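Local structure of extracellular invertase (Aspergillus kawachii, 5XH8) at residues Trp347-Asp351 and Thr367-Leu371; Ala321-Pro327 and Asp340-Val346; Thr25-His31 and Asp547-Glu552. The protein is a secreted family 32 beta-fructofuranosidase with high transfructosylation activity, probably cleaving sucrose and forming fructooligosaccharides such as 1-kestose. All coordinates share one frame; numbering follows the deposited sequence.

Contact 1: residues Trp347-Asp351 and Thr367-Leu371; sequences WLSGD and TGTLL
Leu348 and Thr369 exchange both of their backbone hydrogen bonds, which makes them an antiparallel hydrogen-bonded pair. Leu348 N reaches Thr369 O at 2.9 Å, nearly along the C=O axis. The return bond, Thr369 N to Leu348 O, is longer at 3.2 Å but straight, with 168° at the hydrogen. Leu348 O also receives a CA-H...O contact from Gly368 CA at 3.5 Å. Next along the strands, Trp347 and Leu370 form a non-hydrogen-bonded pair, so their polar atoms are served from other quarters: the backbone of Trp347 bonds Tyr319, that of Leu370 bonds Val32, and the indole NE1 donates to Ile39 O. Two strands of the beta-propeller domain of family 32, 341-348 and 366-385, are joined here, the first running out into a loop. In that loop Ser349 OG is bonded by Phe353 N and only weakly by Asp351 N, while Asp351 OD1 takes the amide of Glu354. Thr369 OG1, anti to its own N (chi1 -173°), turns back along its strand to donate to Leu370 O at 2.9 Å, which leaves the methyl CG2 to lie 3.9 Å from Leu348 CB. Leu371, its side chain aslant to that of Leu348, brings CD2 to 3.7 Å from Leu348 CB. Beyond the paired residues Gly350 CA comes within 3.6 Å of Gly368 N, bringing two residues without side chains close together.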
# COMPACT_ATOMS: atom_id res chain seq x y z
N TRP A 347 19.45 -11.48 20.09
CA TRP A 347 19.75 -10.09 20.44
C TRP A 347 19.79 -9.96 21.96
O TRP A 347 18.91 -10.48 22.64
CB TRP A 347 18.65 -9.17 19.91
CG TRP A 347 18.75 -7.70 20.19
CD1 TRP A 347 19.85 -6.91 20.09
CD2 TRP A 347 17.67 -6.83 20.56
NE1 TRP A 347 19.53 -5.62 20.37
CE2 TRP A 347 18.20 -5.54 20.67
CE3 TRP A 347 16.30 -7.03 20.81
CZ2 TRP A 347 17.41 -4.43 21.02
CZ3 TRP A 347 15.53 -5.94 21.16
CH2 TRP A 347 16.08 -4.66 21.26
N LEU A 348 20.78 -9.23 22.47
CA LEU A 348 20.81 -8.81 23.87
C LEU A 348 20.68 -7.29 23.89
O LEU A 348 21.66 -6.56 23.66
CB LEU A 348 22.11 -9.26 24.55
CG LEU A 348 22.18 -9.06 26.09
CD1 LEU A 348 21.18 -9.97 26.77
CD2 LEU A 348 23.60 -9.31 26.64
N SER A 349 19.46 -6.82 24.13
CA SER A 349 19.20 -5.41 24.23
C SER A 349 20.05 -4.79 25.34
O SER A 349 20.14 -5.35 26.45
CB SER A 349 17.73 -5.14 24.53
OG SER A 349 17.54 -3.78 24.90
N GLY A 350 20.65 -3.65 25.04
CA GLY A 350 21.57 -2.99 25.97
C GLY A 350 20.90 -2.15 27.06
O GLY A 350 21.57 -1.79 28.02
N ASP A 351 19.61 -1.82 26.89
CA ASP A 351 18.97 -0.82 27.73
C ASP A 351 17.54 -1.22 28.14
O ASP A 351 16.65 -0.37 28.22
CB ASP A 351 18.99 0.54 26.99
CG ASP A 351 18.28 0.50 25.65
OD1 ASP A 351 17.66 -0.53 25.31
OD2 ASP A 351 18.36 1.51 24.93
N THR A 367 25.29 0.56 22.33
CA THR A 367 24.16 -0.01 23.04
C THR A 367 23.79 -1.33 22.39
O THR A 367 23.48 -1.36 21.20
CB THR A 367 22.92 0.90 22.98
OG1 THR A 367 23.25 2.21 23.43
CG2 THR A 367 21.79 0.34 23.82
N GLY A 368 23.82 -2.41 23.18
CA GLY A 368 23.45 -3.72 22.73
C GLY A 368 24.55 -4.56 22.08
O GLY A 368 25.61 -4.06 21.65
N THR A 369 24.25 -5.84 21.96
CA THR A 369 25.08 -6.77 21.22
C THR A 369 24.20 -7.91 20.74
O THR A 369 23.09 -8.08 21.24
CB THR A 369 26.21 -7.33 22.11
OG1 THR A 369 27.12 -8.10 21.32
CG2 THR A 369 25.66 -8.19 23.23
N LEU A 370 24.70 -8.66 19.75
CA LEU A 370 24.17 -9.98 19.49
C LEU A 370 24.92 -10.94 20.38
O LEU A 370 26.09 -10.70 20.74
CB LEU A 370 24.36 -10.40 18.03
CG LEU A 370 23.75 -9.51 16.95
CD1 LEU A 370 23.75 -10.21 15.59
CD2 LEU A 370 22.34 -9.08 17.33
N LEU A 371 24.26 -12.04 20.73
CA LEU A 371 24.94 -13.14 21.43
C LEU A 371 25.76 -13.99 20.44
O LEU A 371 25.73 -13.78 19.21
CB LEU A 371 23.92 -13.96 22.20
CG LEU A 371 23.12 -13.15 23.22
CD1 LEU A 371 22.18 -14.08 23.98
CD2 LEU A 371 24.03 -12.41 24.18

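Contact 2: residues Ala321-Pro327 and Asp340-Val346; sequences AAGKVLP and DRFISYV
Phe342 lays its ring across the backbone of Gly323 and Lys324 on the facing strand. Lys324 N stands over one face toward the rim, 3.6 Å from Phe342 CZ, and Gly323 C approaches that same CZ obliquely. With CG anti to the backbone N (chi1 -171°), the ring is directed across the partner strand, where glycine offers no side chain to obstruct it; Phe253 stacks on the ring as well. Val325 CG2 adds a looser touch, 4.3 Å from Phe342 CD1.

The side chains of Lys324, Leu326, Arg341, Ile343 and Tyr345 leave by the other face of the sheet. There the side chains of Leu326 and Arg341 run alongside each other in the same direction, and Leu326 CD2 meets Arg341 NH2 at 3.4 Å and Ile343 CG1 at 3.9 Å. A bend at chi3 (-75°) turns the guanidinium so that NE can donate in plane to a water, which in turn donates to Leu326 O at 2.7 Å. That carbonyl therefore has two donors, the water and Arg341 N. The far end of the arginine is held by salt bridges from NH1 to Glu375 and Glu421 and by a bond from NH2 to Ser333.

Along the backbone, hydrogen-bonded pairs alternate with non-hydrogen-bonded ones. The bond from Leu326 N to Arg341 O is nearly straight (174°), though N sits above the carbonyl plane. Ala322 O accepts Tyr345 N and also His45 NE2. Regular pairing of this kind between strands 318-326 and 341-348, adjacent in sequence order, is typical of the antiparallel blade sheets of a beta-propeller.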
# COMPACT_ATOMS: atom_id res chain seq x y z
N ALA A 321 15.49 -13.28 18.12
CA ALA A 321 16.50 -14.09 17.44
C ALA A 321 16.25 -14.22 15.95
O ALA A 321 15.11 -14.38 15.51
CB ALA A 321 16.63 -15.45 18.08
N ALA A 322 17.32 -14.09 15.18
CA ALA A 322 17.30 -14.34 13.77
C ALA A 322 18.38 -15.34 13.45
O ALA A 322 19.57 -15.13 13.73
CB ALA A 322 17.53 -13.07 12.96
N GLY A 323 17.96 -16.36 12.73
CA GLY A 323 18.79 -17.48 12.35
C GLY A 323 18.65 -17.72 10.86
O GLY A 323 17.78 -17.15 10.20
N LYS A 324 19.52 -18.56 10.33
CA LYS A 324 19.53 -18.85 8.91
C LYS A 324 20.20 -20.19 8.68
O LYS A 324 21.14 -20.54 9.39
CB LYS A 324 20.31 -17.78 8.15
CG LYS A 324 20.12 -17.76 6.64
CD LYS A 324 18.69 -17.36 6.26
CE LYS A 324 18.53 -17.03 4.77
NZ LYS A 324 17.12 -16.60 4.52
N VAL A 325 19.74 -20.88 7.65
CA VAL A 325 20.41 -22.05 7.12
C VAL A 325 21.79 -21.66 6.65
O VAL A 325 21.96 -20.68 5.92
CB VAL A 325 19.63 -22.65 5.91
CG1 VAL A 325 20.43 -23.78 5.25
CG2 VAL A 325 18.30 -23.18 6.40
N LEU A 326 22.78 -22.43 7.08
CA LEU A 326 24.16 -22.27 6.60
C LEU A 326 24.56 -23.60 5.97
O LEU A 326 24.70 -24.61 6.68
CB LEU A 326 25.10 -21.94 7.79
CG LEU A 326 26.60 -21.80 7.48
CD1 LEU A 326 26.88 -20.61 6.56
CD2 LEU A 326 27.42 -21.71 8.77
N PRO A 327 24.71 -23.63 4.63
CA PRO A 327 24.98 -24.94 4.05
C PRO A 327 26.41 -25.44 4.27
O PRO A 327 27.36 -24.64 4.42
CB PRO A 327 24.68 -24.73 2.55
CG PRO A 327 24.90 -23.29 2.33
CD PRO A 327 24.51 -22.60 3.60
N ASP A 340 25.18 -29.26 7.00
CA ASP A 340 24.21 -28.15 6.95
C ASP A 340 23.81 -27.79 8.38
O ASP A 340 23.59 -28.67 9.23
CB ASP A 340 22.94 -28.52 6.20
CG ASP A 340 23.15 -28.80 4.72
OD1 ASP A 340 24.10 -28.32 4.07
OD2 ASP A 340 22.28 -29.50 4.19
N ARG A 341 23.75 -26.50 8.68
CA ARG A 341 23.44 -26.03 10.04
C ARG A 341 22.35 -24.99 9.98
O ARG A 341 22.06 -24.47 8.92
CB ARG A 341 24.69 -25.43 10.68
CG ARG A 341 25.72 -26.49 11.06
CD ARG A 341 26.93 -25.87 11.67
NE ARG A 341 27.79 -25.22 10.70
CZ ARG A 341 28.89 -24.53 11.00
NH1 ARG A 341 29.25 -24.36 12.27
NH2 ARG A 341 29.63 -24.00 10.04
N PHE A 342 21.72 -24.75 11.13
CA PHE A 342 20.90 -23.59 11.36
C PHE A 342 21.55 -22.76 12.47
O PHE A 342 21.59 -23.18 13.64
CB PHE A 342 19.47 -23.97 11.75
CG PHE A 342 18.54 -22.79 11.79
CD1 PHE A 342 17.95 -22.32 10.63
CD2 PHE A 342 18.28 -22.13 12.99
CE1 PHE A 342 17.12 -21.21 10.66
CE2 PHE A 342 17.45 -21.02 13.03
CZ PHE A 342 16.88 -20.56 11.86
N ILE A 343 22.08 -21.59 12.10
CA ILE A 343 22.80 -20.71 13.01
C ILE A 343 21.85 -19.60 13.42
O ILE A 343 21.30 -18.91 12.55
CB ILE A 343 24.04 -20.12 12.32
CG1 ILE A 343 24.92 -21.23 11.70
CG2 ILE A 343 24.82 -19.20 13.27
CD1 ILE A 343 25.38 -22.32 12.66
N SER A 344 21.64 -19.44 14.73
CA SER A 344 20.81 -18.38 15.30
C SER A 344 21.62 -17.38 16.15
O SER A 344 22.43 -17.79 17.02
CB SER A 344 19.74 -18.99 16.20
OG SER A 344 18.79 -18.02 16.57
N TYR A 345 21.41 -16.09 15.88
CA TYR A 345 21.91 -14.99 16.69
C TYR A 345 20.76 -14.40 17.47
O TYR A 345 19.80 -13.85 16.90
CB TYR A 345 22.53 -13.88 15.83
CG TYR A 345 23.77 -14.27 15.09
CD1 TYR A 345 23.70 -14.94 13.87
CD2 TYR A 345 25.02 -13.95 15.59
CE1 TYR A 345 24.84 -15.31 13.18
CE2 TYR A 345 26.18 -14.29 14.91
CZ TYR A 345 26.09 -14.98 13.71
OH TYR A 345 27.22 -15.34 13.03
N VAL A 346 20.85 -14.50 18.79
CA VAL A 346 19.94 -13.84 19.70
C VAL A 346 20.40 -12.40 19.97
O VAL A 346 21.59 -12.16 20.08
CB VAL A 346 19.90 -14.62 21.03
CG1 VAL A 346 19.00 -13.93 22.07
CG2 VAL A 346 19.42 -16.04 20.79
O HOH W 1 26.90 -25.59 7.83

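Contact 3: residues Thr25-His31 and Asp547-Glu552; sequences TWRPRAH and DNSVLE
Asp547 and His31 meet where a loop ahead of the first propeller strand runs against the C-terminal domain of the family 32 fold. Asp547 to Val550 form a type II' beta turn that enters strand 550-555, and the loop wraps round it.

The carboxylate of Asp547 gathers three N-H groups. OD1 accepts Arg29 N at 2.8 Å, and OD2 uses its syn lone pair for Ala30 N. On its anti side OD2 also accepts His31 ND1 at 2.7 Å. The imidazole spans two acids, because NE2 donates to Glu552 OE2, likewise at 2.7 Å. With both nitrogens donating, the ring is probably positively charged, and its rotation is fixed. Glu552 has its own supports in Arg374 and the amide of Leu372.

Apolar packing fills in beside these bonds. Val550 CB lies over one face of the imidazole toward its rim, its CG1 branch coming closest, 3.5 Å from His31 NE2, while Val550 CG2 rests 4.0 Å from Pro28 CG.

Loop carbonyls are taken up by the turn's polar side chains. Asn548 ND2 gives Arg27 O a bond of 3.0 Å with the acceptor in the amide plane, and reaches Thr25 O more weakly. Ser549 OG, tucked over its own backbone (chi1 65°), gives its proton to a lone pair of Trp26 O, lying in that carbonyl's plane at a distance of 2.6 Å.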
# COMPACT_ATOMS: atom_id res chain seq x y z
N THR A 25 34.84 0.40 28.11
CA THR A 25 34.70 -0.05 29.49
C THR A 25 34.14 -1.44 29.61
O THR A 25 34.74 -2.31 30.28
CB THR A 25 33.81 0.92 30.29
OG1 THR A 25 34.37 2.24 30.19
CG2 THR A 25 33.72 0.53 31.77
N TRP A 26 33.00 -1.64 28.94
CA TRP A 26 32.22 -2.88 29.05
C TRP A 26 32.09 -3.63 27.71
O TRP A 26 31.34 -4.61 27.60
CB TRP A 26 30.85 -2.52 29.61
CG TRP A 26 30.88 -2.13 31.09
CD1 TRP A 26 31.58 -2.76 32.10
CD2 TRP A 26 30.14 -1.07 31.71
NE1 TRP A 26 31.33 -2.14 33.30
CE2 TRP A 26 30.46 -1.09 33.10
CE3 TRP A 26 29.25 -0.09 31.24
CZ2 TRP A 26 29.91 -0.19 34.00
CZ3 TRP A 26 28.70 0.81 32.15
CH2 TRP A 26 29.03 0.75 33.52
N ARG A 27 32.85 -3.18 26.73
CA ARG A 27 32.74 -3.63 25.35
C ARG A 27 33.30 -5.04 25.14
O ARG A 27 34.45 -5.32 25.48
CB ARG A 27 33.46 -2.64 24.43
CG ARG A 27 33.16 -2.81 22.95
CD ARG A 27 33.70 -1.65 22.13
NE ARG A 27 33.51 -1.89 20.71
CZ ARG A 27 32.38 -1.71 20.02
NH1 ARG A 27 31.28 -1.21 20.58
NH2 ARG A 27 32.35 -2.02 18.73
N PRO A 28 32.50 -5.92 24.55
CA PRO A 28 33.02 -7.24 24.26
C PRO A 28 34.00 -7.22 23.08
O PRO A 28 34.00 -6.28 22.27
CB PRO A 28 31.75 -8.04 23.96
CG PRO A 28 30.82 -7.04 23.37
CD PRO A 28 31.10 -5.77 24.10
N ARG A 29 34.83 -8.26 22.99
CA ARG A 29 35.74 -8.45 21.83
C ARG A 29 35.40 -9.61 20.89
O ARG A 29 35.89 -9.63 19.75
CB ARG A 29 37.19 -8.60 22.33
CG ARG A 29 37.49 -9.88 23.08
CD ARG A 29 39.01 -10.06 23.25
NE ARG A 29 39.60 -8.99 24.07
CZ ARG A 29 40.42 -9.14 25.12
NH1 ARG A 29 40.86 -10.34 25.55
NH2 ARG A 29 40.85 -8.05 25.74
N ALA A 30 34.61 -10.57 21.37
CA ALA A 30 34.30 -11.80 20.63
C ALA A 30 32.82 -11.90 20.19
O ALA A 30 32.34 -12.99 19.86
CB ALA A 30 34.65 -13.01 21.47
N HIS A 31 32.10 -10.77 20.18
CA HIS A 31 30.66 -10.73 19.85
C HIS A 31 30.38 -9.83 18.64
O HIS A 31 31.13 -8.90 18.33
CB HIS A 31 29.86 -10.23 21.05
CG HIS A 31 29.59 -11.27 22.08
ND1 HIS A 31 30.56 -11.71 22.96
CD2 HIS A 31 28.47 -11.96 22.38
CE1 HIS A 31 30.04 -12.64 23.74
NE2 HIS A 31 28.78 -12.80 23.42
N ASP A 547 32.57 -12.09 28.29
CA ASP A 547 33.23 -11.24 27.31
C ASP A 547 33.02 -9.79 27.75
O ASP A 547 32.13 -9.06 27.26
CB ASP A 547 32.67 -11.54 25.91
CG ASP A 547 33.43 -10.87 24.82
OD1 ASP A 547 34.41 -10.13 25.09
OD2 ASP A 547 33.04 -11.08 23.65
N ASN A 548 33.88 -9.39 28.69
CA ASN A 548 33.84 -8.11 29.38
C ASN A 548 32.56 -7.95 30.21
O ASN A 548 32.57 -8.34 31.38
CB ASN A 548 34.12 -6.94 28.41
CG ASN A 548 34.87 -5.79 29.09
OD1 ASN A 548 35.09 -5.81 30.30
ND2 ASN A 548 35.25 -4.80 28.31
N SER A 549 31.48 -7.38 29.66
CA SER A 549 30.20 -7.30 30.35
C SER A 549 29.15 -8.28 29.83
O SER A 549 28.07 -8.35 30.40
CB SER A 549 29.62 -5.88 30.24
OG SER A 549 29.29 -5.53 28.90
N VAL A 550 29.44 -9.02 28.77
CA VAL A 550 28.47 -9.97 28.25
C VAL A 550 28.69 -11.33 28.90
O VAL A 550 29.72 -11.93 28.69
CB VAL A 550 28.58 -10.11 26.72
CG1 VAL A 550 27.52 -11.07 26.21
CG2 VAL A 550 28.45 -8.76 26.06
N LEU A 551 27.72 -11.81 29.67
CA LEU A 551 27.74 -13.14 30.24
C LEU A 551 26.76 -14.05 29.50
O LEU A 551 25.58 -13.74 29.41
CB LEU A 551 27.37 -13.12 31.74
CG LEU A 551 27.16 -14.49 32.41
CD1 LEU A 551 28.41 -15.38 32.38
CD2 LEU A 551 26.69 -14.29 33.84
N GLU A 552 27.26 -15.18 29.01
CA GLU A 552 26.43 -16.25 28.49
C GLU A 552 26.68 -17.52 29.30
O GLU A 552 27.81 -17.99 29.44
CB GLU A 552 26.71 -16.47 27.00
CG GLU A 552 26.39 -15.23 26.15
CD GLU A 552 26.44 -15.48 24.65
OE1 GLU A 552 26.05 -16.57 24.19
OE2 GLU A 552 26.85 -14.56 23.90

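In the fold
All three contacts are largely buried, but they join different levels of the fold. Contacts 1 and 2 share strand 341-348: contact 2 pairs it with 318-326, contact 1 with 366-385, and the two meet where Leu371 N probably bonds Val346 O. Their cohesion is mainly backbone pairing within one sheet, far longer in contact 2 than in contact 1. Contact 3 instead joins parts more than 500 residues apart, the N-terminal loop leading into the propeller and the C-terminal domain, and relies on polar side chains (carboxylate, imidazole, amide, hydroxyl) bonding largely to loop backbone. It touches contact 1, with His31 packing on Thr369 and Leu370, but stays about 7 Å from contact 2 at the nearest atoms.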